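Local structure of rieske iron-sulfur protein soxF (1JM1) at residues A8-Y13 with G70-I75; Y33-P38 with P149-D154; D41-L46 with G98-A103. The protein probably carries electrons in a respiratory chain by means of its [2Fe-2S] cluster, as Rieske proteins generally do. All blocks are in the same frame, centred on the assembly; numbering follows the deposited sequence.

Overall arrangement
From the N terminus, the chain first passes through 8-13, and contact 1 closes a loop when 70-75 returns to it. Before that return, the chain has laid down both 33-38 and 41-46, the first halves of contacts 2 and 3. Contact 3 closes next, at 98-103, and contact 2 last, at 149-154. Contact 3 is therefore nested within the loop of contact 2, while contact 1 crosses both. Contact 1 ties the N-terminal loop to the loop before strand 77-79, contact 2 joins two three-stranded antiparallel sheets, and contact 3 connects one of those sheets to a cluster-binding loop. Contact 2 touches both others; contacts 1 and 3 stay about 7 Å apart at their nearest atoms.

Contact 1: A8-Y13 with G70-I75; sequences AGFPRY and GPLGQI
A small apolar contact between two loops, made by A8 and F10 with P71 and L72, brings the N-terminal segment against the connection between strands 59-61 and 77-79. It buries 160 Å² and contains no hydrogen bond across the segments; van der Waals packing of apolar side chains carries it. L72 CG lies 3.9 Å from A8 CB. L72 CD1 comes to 3.6 Å from F10 CE1, approaching the ring obliquely near its CD1-CE1 side. In the leucine, CG anti to the carbonyl carbon (chi1 -68°) directs the branch toward A8, from where CD1 goes on to F10. A8 CB also lies 3.9 Å from P71 CG, although the proline is modelled in two conformers and this part of the contact is less certain.

The backbone prepares both sides. Positive phi values at A8 and G9 turn the chain ahead of F10; at G9 a CB would press against the O of A8, and the residue has none. Across the contact, a cis peptide precedes P71, and Q74 N donates to P71 O at 2.9 Å, closing a turn of helical shape that presents L72. Farther along the N-terminal segment, R12 NH1 forms a salt bridge with D154 OD2 of strand 151-155. L72 also packs on I152 of that strand, and F10 on T167 of strand 161-167, so the two loops rest against strands 151-155 and 161-167 of the sheet that 13-17 completes.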
# COMPACT_ATOMS: atom_id res chain seq x y z
N ALA A 8 13.43 11.18 -4.09
CA ALA A 8 14.69 10.47 -3.84
C ALA A 8 14.96 9.45 -4.95
O ALA A 8 15.43 8.35 -4.69
CB ALA A 8 14.76 9.87 -2.50
N GLY A 9 14.74 9.82 -6.20
CA GLY A 9 15.11 9.02 -7.35
C GLY A 9 13.97 8.12 -7.92
O GLY A 9 14.18 7.52 -8.97
N PHE A 10 12.86 8.04 -7.23
CA PHE A 10 11.70 7.32 -7.71
C PHE A 10 11.01 8.08 -8.81
O PHE A 10 11.11 9.32 -8.88
CB PHE A 10 10.70 7.09 -6.61
CG PHE A 10 10.96 5.89 -5.72
CD1 PHE A 10 11.87 5.90 -4.70
CD2 PHE A 10 10.21 4.73 -5.91
CE1 PHE A 10 12.06 4.84 -3.89
CE2 PHE A 10 10.39 3.65 -5.04
CZ PHE A 10 11.31 3.70 -4.04
N PRO A 11 10.24 7.40 -9.65
CA PRO A 11 9.36 8.07 -10.64
C PRO A 11 8.15 8.64 -9.96
O PRO A 11 7.72 8.21 -8.87
CB PRO A 11 8.98 6.94 -11.57
CG PRO A 11 9.08 5.68 -10.76
CD PRO A 11 10.11 5.92 -9.72
N ARG A 12 7.56 9.63 -10.59
CA ARG A 12 6.25 10.17 -10.26
C ARG A 12 5.27 9.52 -11.24
O ARG A 12 5.30 9.77 -12.42
CB ARG A 12 6.30 11.68 -10.39
CG ARG A 12 4.97 12.41 -10.13
CD ARG A 12 5.21 13.92 -10.18
NE ARG A 12 3.98 14.67 -9.99
CZ ARG A 12 3.53 15.01 -8.80
NH1 ARG A 12 4.13 14.70 -7.64
NH2 ARG A 12 2.38 15.71 -8.75
N TYR A 13 4.37 8.66 -10.74
CA TYR A 13 3.45 7.86 -11.51
C TYR A 13 2.03 8.19 -11.15
O TYR A 13 1.66 8.11 -9.99
CB TYR A 13 3.71 6.34 -11.24
CG TYR A 13 2.64 5.41 -11.73
CD1 TYR A 13 2.53 5.29 -13.13
CD2 TYR A 13 1.74 4.70 -10.92
CE1 TYR A 13 1.54 4.44 -13.64
CE2 TYR A 13 0.74 3.90 -11.44
CZ TYR A 13 0.67 3.76 -12.79
OH TYR A 13 -0.37 2.96 -13.32
N GLY A 70 18.09 9.17 4.61
CA GLY A 70 17.10 10.25 4.26
C GLY A 70 17.31 10.54 2.79
O GLY A 70 18.35 10.12 2.24
N PRO A 71 16.35 11.16 2.09
CA PRO A 71 15.13 11.69 2.70
C PRO A 71 14.07 10.67 2.95
O PRO A 71 13.22 10.93 3.83
CB PRO A 71 14.66 12.76 1.63
CG PRO A 71 15.37 12.37 0.43
CD PRO A 71 16.60 11.57 0.72
N LEU A 72 13.97 9.53 2.23
CA LEU A 72 12.85 8.61 2.47
C LEU A 72 12.87 8.06 3.89
O LEU A 72 11.81 7.83 4.47
CB LEU A 72 12.82 7.49 1.42
CG LEU A 72 12.49 7.95 0.04
CD1 LEU A 72 12.66 6.83 -0.98
CD2 LEU A 72 11.01 8.43 -0.03
N GLY A 73 14.06 7.85 4.44
CA GLY A 73 14.18 7.39 5.80
C GLY A 73 13.88 8.44 6.85
O GLY A 73 13.76 8.11 8.03
N GLN A 74 13.77 9.70 6.45
CA GLN A 74 13.50 10.78 7.39
C GLN A 74 12.03 11.09 7.51
O GLN A 74 11.61 11.90 8.33
CB GLN A 74 14.30 12.02 6.99
CG GLN A 74 14.29 13.09 8.06
CD GLN A 74 15.32 14.17 7.82
OE1 GLN A 74 15.77 14.33 6.65
NE2 GLN A 74 15.66 14.92 8.85
N ILE A 75 11.19 10.46 6.70
CA ILE A 75 9.73 10.68 6.79
C ILE A 75 9.27 10.09 8.13
O ILE A 75 9.49 8.93 8.43
CB ILE A 75 9.02 10.02 5.61
CG1 ILE A 75 9.42 10.71 4.30
CG2 ILE A 75 7.52 10.04 5.82
CD1 ILE A 75 8.93 9.97 3.06

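Contact 2: Y33-P38 with P149-D154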
# COMPACT_ATOMS: atom_id res chain seq x y z
N TYR A 33 -7.87 -0.00 -4.48
CA TYR A 33 -7.64 0.28 -5.88
C TYR A 33 -6.24 -0.17 -6.22
O TYR A 33 -5.25 0.43 -5.75
CB TYR A 33 -7.85 1.76 -6.16
CG TYR A 33 -7.91 2.20 -7.55
CD1 TYR A 33 -9.13 2.37 -8.21
CD2 TYR A 33 -6.74 2.43 -8.31
CE1 TYR A 33 -9.20 2.77 -9.53
CE2 TYR A 33 -6.84 2.86 -9.63
CZ TYR A 33 -8.08 3.01 -10.20
OH TYR A 33 -8.20 3.51 -11.51
N PHE A 34 -6.10 -1.21 -7.04
CA PHE A 34 -4.81 -1.81 -7.33
C PHE A 34 -4.09 -1.08 -8.43
O PHE A 34 -4.73 -0.54 -9.35
CB PHE A 34 -4.96 -3.29 -7.70
CG PHE A 34 -5.36 -4.14 -6.49
CD1 PHE A 34 -6.70 -4.38 -6.26
CD2 PHE A 34 -4.40 -4.65 -5.65
CE1 PHE A 34 -7.04 -5.16 -5.16
CE2 PHE A 34 -4.75 -5.43 -4.55
CZ PHE A 34 -6.07 -5.69 -4.30
N PHE A 35 -2.77 -1.12 -8.36
CA PHE A 35 -1.89 -0.54 -9.37
C PHE A 35 -0.52 -1.23 -9.23
O PHE A 35 -0.36 -2.09 -8.33
CB PHE A 35 -1.78 1.00 -9.22
CG PHE A 35 -1.17 1.49 -7.96
CD1 PHE A 35 0.14 1.95 -7.91
CD2 PHE A 35 -1.90 1.55 -6.78
CE1 PHE A 35 0.68 2.48 -6.76
CE2 PHE A 35 -1.35 2.08 -5.61
CZ PHE A 35 -0.07 2.54 -5.60
N ALA A 36 0.41 -0.91 -10.08
CA ALA A 36 1.79 -1.40 -9.97
C ALA A 36 2.72 -0.21 -9.88
O ALA A 36 2.50 0.81 -10.56
CB ALA A 36 2.19 -2.24 -11.17
N TYR A 37 3.75 -0.32 -9.04
CA TYR A 37 4.66 0.80 -8.84
C TYR A 37 5.86 0.36 -8.01
O TYR A 37 5.67 -0.38 -7.04
CB TYR A 37 3.96 1.91 -8.02
CG TYR A 37 4.84 3.12 -7.75
CD1 TYR A 37 5.04 4.10 -8.71
CD2 TYR A 37 5.51 3.24 -6.52
CE1 TYR A 37 5.87 5.17 -8.47
CE2 TYR A 37 6.34 4.31 -6.29
CZ TYR A 37 6.52 5.28 -7.29
OH TYR A 37 7.37 6.32 -7.00
N PRO A 38 7.06 0.88 -8.29
CA PRO A 38 7.43 1.71 -9.45
C PRO A 38 7.58 0.99 -10.75
O PRO A 38 7.71 1.66 -11.77
CB PRO A 38 8.74 2.37 -8.98
CG PRO A 38 9.35 1.31 -8.07
CD PRO A 38 8.19 0.75 -7.33
N PRO A 149 5.50 -2.41 3.46
CA PRO A 149 5.90 -1.12 2.91
C PRO A 149 4.72 -0.26 2.47
O PRO A 149 3.73 -0.75 1.90
CB PRO A 149 6.81 -1.51 1.74
CG PRO A 149 7.40 -2.82 2.20
CD PRO A 149 6.23 -3.53 2.87
N ILE A 150 4.87 1.03 2.72
CA ILE A 150 3.96 2.08 2.31
C ILE A 150 4.46 2.71 1.01
O ILE A 150 5.64 2.99 0.86
CB ILE A 150 3.82 3.16 3.42
CG1 ILE A 150 3.19 2.53 4.65
CG2 ILE A 150 3.05 4.37 2.94
CD1 ILE A 150 3.27 3.41 5.90
N VAL A 151 3.52 2.95 0.10
CA VAL A 151 3.76 3.72 -1.10
C VAL A 151 3.36 5.17 -0.79
O VAL A 151 2.21 5.45 -0.44
CB VAL A 151 2.96 3.16 -2.29
CG1 VAL A 151 3.20 4.05 -3.53
CG2 VAL A 151 3.35 1.72 -2.56
N ILE A 152 4.34 6.05 -0.89
CA ILE A 152 4.13 7.48 -0.60
C ILE A 152 3.37 8.08 -1.78
O ILE A 152 3.74 7.87 -2.94
CB ILE A 152 5.46 8.16 -0.32
CG1 ILE A 152 6.21 7.41 0.79
CG2 ILE A 152 5.23 9.64 -0.02
CD1 ILE A 152 7.68 7.80 0.73
N LEU A 153 2.30 8.82 -1.47
CA LEU A 153 1.45 9.45 -2.44
C LEU A 153 1.56 10.94 -2.38
O LEU A 153 1.85 11.54 -1.35
CB LEU A 153 -0.01 9.04 -2.19
CG LEU A 153 -0.32 7.55 -2.20
CD1 LEU A 153 -1.80 7.34 -1.86
CD2 LEU A 153 0.04 6.90 -3.54
N ASP A 154 1.23 11.57 -3.51
CA ASP A 154 1.12 13.02 -3.65
C ASP A 154 -0.16 13.29 -4.44
O ASP A 154 -0.32 12.81 -5.58
CB ASP A 154 2.33 13.58 -4.35
CG ASP A 154 2.36 15.09 -4.46
OD1 ASP A 154 1.68 15.75 -3.68
OD2 ASP A 154 3.17 15.61 -5.25
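V151 turns one methyl, CG1, toward two aromatic rings, those of F35 and Y37, and that methyl makes the closest approach to each. V151 CG1 lies 3.9 Å from Y37 CD2, reaching the ring obliquely. At the far end of the other ring, V151 CG1 lies 4.2 Å from F35 CZ, near the ring plane and therefore at the edge. F35 and V151 point at one another from opposite directions, whereas Y37 passes across the valine at a slant. No hydrogen bond links the two segments, and all three touching residues are buried.

The torsions explain how one methyl serves both rings. V151 CG1 stands opposite its backbone N (chi1 177°), which carries it toward the aromatic pair. F35 holds CG between the backbone N and the carbonyl carbon (chi1 64°), sending its ring inward from strand 32-36. Y37 follows where that strand has ended, and P38, joined to it by a cis peptide, sets CB 3.8 Å above the Y37 ring plane, over its centre.

With 8.3 Å between the CA atoms of Y37 and V151, this is side-chain packing rather than strand pairing. It illustrates how the base of a Rieske protein is built: antiparallel sheets face each other across an apolar interior. One sheet holds 32-36, 43-48 and 87-91; the other holds 13-17, 161-167 and 151-155. At one side they are also stitched together, V151 bonding to A89 through the backbone.

Around V151 itself, C44, A89 and A164 complete its apolar surroundings. The phenol end of Y37 is fixed separately: its OH hydrogen-bonds to P11 O in the N-terminal segment.

Contact 3: D41-L46 with G98-A103; sequences DEPCFL and GCQLPA. With FES (Fe2/s2 (inorganic) cluster), chain C.
The first cluster-binding loop of the Rieske fold leads out of the [2Fe-2S] site through 98-103, and there Q100 and A103 come to rest on P43 and F45 of strand 43-48. The touching parts run nearly parallel, 13° apart. A103 CB sits over one face of the F45 ring, 3.8 Å from the centroid and 6° off the normal, a well-centred CH-pi contact. A chi1 of 64° swings the F45 ring off the strand with its face turned to the loop. On the loop side, P102 is the centre of an inverse gamma turn, closed by a weak bond from A103 N to L101 O, which brings the A103 methyl toward the strand. With only an alanine here in place of F45, the A103 methyl would probably lose the flat face it rests on and a gap would be likely to open beneath it.

Nearer the cluster, the extended Q100 side chain crosses P43 obliquely, its NE2 end 3.7 Å from P43 CB. This is a van der Waals approach; the amide nitrogen finds its polar partners in S194 O and D92 OD2. At the start of the segment, C99 N lies 3.6 Å from S2 of the [2Fe-2S] cluster. The sulfur of C99 forms a disulfide with C126, tying together the two loops that hold the cluster.

Around the contact, P43 and F45 pair through their backbones with D92 and F90, while V32 and F34 of strand 32-36 touch F45. L122 of strand 121-123 touches F45, L101 and A103, joining the sheet of the cluster-binding part to this packing.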
# COMPACT_ATOMS: atom_id res chain seq x y z
N ASP A 41 5.62 -4.95 -12.60
CA ASP A 41 5.37 -6.24 -11.89
C ASP A 41 5.35 -6.21 -10.36
O ASP A 41 5.44 -7.25 -9.68
CB ASP A 41 6.65 -7.14 -12.33
CG ASP A 41 8.07 -6.70 -11.88
OD1 ASP A 41 8.63 -5.81 -11.15
OD2 ASP A 41 9.25 -7.25 -12.26
N GLU A 42 5.20 -5.03 -9.81
CA GLU A 42 5.23 -4.78 -8.35
C GLU A 42 3.86 -4.30 -7.92
O GLU A 42 3.55 -3.10 -7.98
CB GLU A 42 6.29 -3.76 -8.01
CG GLU A 42 7.72 -4.26 -8.23
CD GLU A 42 8.74 -3.17 -8.16
OE1 GLU A 42 8.49 -2.01 -8.48
OE2 GLU A 42 9.92 -3.51 -7.71
N PRO A 43 2.98 -5.20 -7.49
CA PRO A 43 1.62 -4.80 -7.20
C PRO A 43 1.51 -4.02 -5.89
O PRO A 43 2.20 -4.34 -4.93
CB PRO A 43 0.87 -6.15 -7.13
CG PRO A 43 1.91 -7.07 -6.59
CD PRO A 43 3.21 -6.64 -7.27
N CYS A 44 0.61 -3.05 -5.90
CA CYS A 44 0.32 -2.16 -4.80
C CYS A 44 -1.16 -1.93 -4.72
O CYS A 44 -1.89 -2.22 -5.68
CB CYS A 44 1.02 -0.79 -5.02
SG CYS A 44 2.82 -0.87 -5.13
N PHE A 45 -1.65 -1.31 -3.64
CA PHE A 45 -3.03 -0.85 -3.61
C PHE A 45 -3.13 0.46 -2.90
O PHE A 45 -2.48 0.69 -1.88
CB PHE A 45 -3.97 -1.91 -3.00
CG PHE A 45 -3.71 -2.25 -1.56
CD1 PHE A 45 -4.39 -1.63 -0.55
CD2 PHE A 45 -2.74 -3.18 -1.22
CE1 PHE A 45 -4.11 -1.90 0.76
CE2 PHE A 45 -2.44 -3.44 0.11
CZ PHE A 45 -3.13 -2.82 1.10
N LEU A 46 -4.04 1.30 -3.40
CA LEU A 46 -4.58 2.43 -2.67
C LEU A 46 -5.69 1.94 -1.80
O LEU A 46 -6.43 1.03 -2.17
CB LEU A 46 -5.23 3.52 -3.61
CG LEU A 46 -4.54 4.16 -4.70
CD1 LEU A 46 -5.43 5.21 -5.42
CD2 LEU A 46 -3.31 4.93 -4.21
N GLY A 98 6.51 -13.44 0.54
CA GLY A 98 6.23 -13.02 -0.80
C GLY A 98 4.90 -13.45 -1.36
O GLY A 98 4.69 -13.30 -2.60
N CYS A 99 3.96 -13.95 -0.55
CA CYS A 99 2.63 -14.12 -1.09
C CYS A 99 2.00 -12.78 -1.42
O CYS A 99 2.28 -11.77 -0.78
CB CYS A 99 1.74 -14.87 -0.08
SG CYS A 99 2.15 -16.65 -0.14
N GLN A 100 1.13 -12.78 -2.41
CA GLN A 100 0.36 -11.59 -2.75
C GLN A 100 -0.80 -11.48 -1.79
O GLN A 100 -1.52 -12.44 -1.52
CB GLN A 100 -0.08 -11.66 -4.21
CG GLN A 100 -0.71 -10.39 -4.68
CD GLN A 100 -0.85 -10.27 -6.17
OE1 GLN A 100 -0.56 -11.19 -6.94
NE2 GLN A 100 -1.26 -9.11 -6.63
N LEU A 101 -1.02 -10.29 -1.26
CA LEU A 101 -1.97 -10.09 -0.18
C LEU A 101 -3.37 -9.84 -0.73
O LEU A 101 -3.57 -8.97 -1.60
CB LEU A 101 -1.53 -8.91 0.69
CG LEU A 101 -0.24 -9.15 1.45
CD1 LEU A 101 0.33 -7.83 1.97
CD2 LEU A 101 -0.41 -10.13 2.60
N PRO A 102 -4.38 -10.54 -0.20
CA PRO A 102 -5.76 -10.41 -0.74
C PRO A 102 -6.51 -9.23 -0.12
O PRO A 102 -7.51 -9.38 0.57
CB PRO A 102 -6.40 -11.78 -0.38
CG PRO A 102 -5.71 -12.14 0.91
CD PRO A 102 -4.26 -11.67 0.75
N ALA A 103 -6.00 -8.02 -0.41
CA ALA A 103 -6.61 -6.82 0.11
C ALA A 103 -8.00 -6.57 -0.44
O ALA A 103 -8.76 -5.80 0.13
CB ALA A 103 -5.72 -5.62 -0.19
FE1 FES C . 2.52 -13.85 4.01
FE2 FES C . 4.04 -15.91 4.93
S1 FES C . 2.50 -14.74 6.09
S2 FES C . 3.99 -15.10 2.83